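Local coordinates for protein INRS (Synechocystis sp., PDB 5FMN) that senses nickel as a transcriptional regulator, probably repressing transcription as a DNA-binding member of the CsoR-like family of metal-sensitive repressors, at residues Val70-Leu73 and Ile74-His78. Numbering follows the deposited sequence.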
loop_
_atom_site.group_PDB
_atom_site.type_symbol
_atom_site.label_atom_id
_atom_site.label_comp_id
_atom_site.label_asym_id
_atom_site.label_seq_id
_atom_site.Cartn_x
_atom_site.Cartn_y
_atom_site.Cartn_z
ATOM N N VAL B 70 -4.083 -11.751 -9.286
ATOM C CA VAL B 70 -3.127 -12.535 -10.092
ATOM C C VAL B 70 -1.776 -12.761 -9.401
ATOM O O VAL B 70 -1.246 -13.877 -9.371
ATOM C CB VAL B 70 -2.856 -11.865 -11.459
ATOM C CG1 VAL B 70 -1.707 -12.540 -12.191
ATOM C CG2 VAL B 70 -4.079 -11.960 -12.330
ATOM N N ALA B 71 -1.201 -11.690 -8.882
ATOM C CA ALA B 71 0.040 -11.810 -8.164
ATOM C C ALA B 71 -0.130 -12.803 -7.043
ATOM O O ALA B 71 0.698 -13.691 -6.858
ATOM C CB ALA B 71 0.481 -10.452 -7.632
ATOM N N ARG B 72 -1.227 -12.663 -6.311
ATOM C CA ARG B 72 -1.482 -13.500 -5.157
ATOM C C ARG B 72 -1.595 -14.989 -5.560
ATOM O O ARG B 72 -1.043 -15.847 -4.898
ATOM C CB ARG B 72 -2.718 -12.984 -4.416
ATOM C CG ARG B 72 -3.060 -13.686 -3.130
ATOM C CD ARG B 72 -1.889 -13.831 -2.170
ATOM N NE ARG B 72 -2.100 -15.020 -1.346
ATOM C CZ ARG B 72 -2.900 -15.073 -0.278
ATOM N NH1 ARG B 72 -3.492 -13.979 0.180
ATOM N NH2 ARG B 72 -3.068 -16.222 0.365
ATOM N N LEU B 73 -2.184 -15.272 -6.710
ATOM C CA LEU B 73 -2.292 -16.641 -7.170
ATOM C C LEU B 73 -0.943 -17.229 -7.510
ATOM O O LEU B 73 -0.696 -18.411 -7.295
ATOM C CB LEU B 73 -3.189 -16.736 -8.412
ATOM C CG LEU B 73 -4.702 -16.588 -8.171
ATOM C CD1 LEU B 73 -5.420 -16.578 -9.509
ATOM C CD2 LEU B 73 -5.257 -17.693 -7.271
ATOM N N ILE B 74 -0.086 -16.421 -8.099
ATOM C CA ILE B 74 1.241 -16.891 -8.510
ATOM C C ILE B 74 2.101 -17.191 -7.291
ATOM O O ILE B 74 2.832 -18.192 -7.248
ATOM C CB ILE B 74 1.975 -15.831 -9.377
ATOM C CG1 ILE B 74 1.272 -15.681 -10.730
ATOM C CG2 ILE B 74 3.432 -16.230 -9.591
ATOM C CD1 ILE B 74 1.593 -14.395 -11.458
ATOM N N LEU B 75 1.982 -16.310 -6.301
ATOM C CA LEU B 75 2.613 -16.502 -5.026
ATOM C C LEU B 75 2.137 -17.738 -4.256
ATOM O O LEU B 75 2.949 -18.444 -3.659
ATOM C CB LEU B 75 2.430 -15.253 -4.173
ATOM C CG LEU B 75 3.094 -15.264 -2.797
ATOM C CD1 LEU B 75 4.606 -15.203 -2.960
ATOM C CD2 LEU B 75 2.587 -14.105 -1.950
ATOM N N ASP B 76 0.832 -17.960 -4.203
ATOM C CA ASP B 76 0.290 -19.166 -3.555
ATOM C C ASP B 76 0.868 -20.446 -4.140
ATOM O O ASP B 76 1.293 -21.316 -3.383
ATOM C CB ASP B 76 -1.225 -19.195 -3.675
ATOM C CG ASP B 76 -1.903 -18.248 -2.699
ATOM O OD1 ASP B 76 -1.179 -17.743 -1.785
ATOM O OD2 ASP B 76 -3.153 -18.047 -2.847
ATOM N N ASP B 77 0.951 -20.526 -5.474
ATOM C CA ASP B 77 1.522 -21.708 -6.132
ATOM C C ASP B 77 2.999 -21.876 -5.829
ATOM O O ASP B 77 3.440 -22.973 -5.560
ATOM C CB ASP B 77 1.287 -21.690 -7.663
ATOM C CG ASP B 77 -0.194 -21.895 -8.042
ATOM O OD1 ASP B 77 -0.950 -22.483 -7.240
ATOM O OD2 ASP B 77 -0.610 -21.477 -9.146
ATOM N N HIS B 78 3.752 -20.781 -5.853
ATOM C CA HIS B 78 5.150 -20.790 -5.431
ATOM C C HIS B 78 5.341 -21.310 -3.988
ATOM O O HIS B 78 6.129 -22.226 -3.747
ATOM C CB HIS B 78 5.732 -19.391 -5.573
ATOM C CG HIS B 78 7.212 -19.326 -5.333
ATOM N ND1 HIS B 78 8.141 -19.723 -6.271
ATOM C CD2 HIS B 78 7.920 -18.912 -4.255
ATOM C CE1 HIS B 78 9.354 -19.588 -5.767
ATOM N NE2 HIS B 78 9.245 -19.130 -4.532
HETATM O O HOH W 1 -3.002 -20.856 -6.749
#
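Arg72 and Asp76, one helical turn apart on helix 53-89 of the helical metal-sensitive repressor domain, form an i to i+4 salt bridge beside the backbone bond from Asp76 N to Arg72 O (2.9 Å). From CB, the arginine chain sets out with CG anti to the backbone N (chi1 -176°) and bends at its second torsion, bringing Arg72 CD to 4.0 Å from Asp76 OD1. Arg72 NE then donates to Asp76 OD1 at 2.9 Å, nearly straight at 160°, while Arg72 NH2 reaches the same oxygen at 3.2 Å. This side-on grip ends on one oxygen: OD1 lies in the guanidinium plane, yet the two planes stand 88° apart, and only NH2 meets the syn lone pair; NE comes from above the carboxylate. Arg72 NH1 forms a salt bridge with Asp104 of a neighbouring subunit, and NH2 also hydrogen-bonds to Lys100 O of that subunit. Shortening Arg72 to an alanine removes the guanidinium and would probably leave Asp76 and the neighbouring Asp104 without their shared cation, weakening this interface. On another face, Val70 CG1 and Ile74 CD1 lie side by side at 3.9 Å, next to helix 26-48. One guanidinium therefore serves two carboxylates, probably coupling charge pairing within the helix to a contact between subunits.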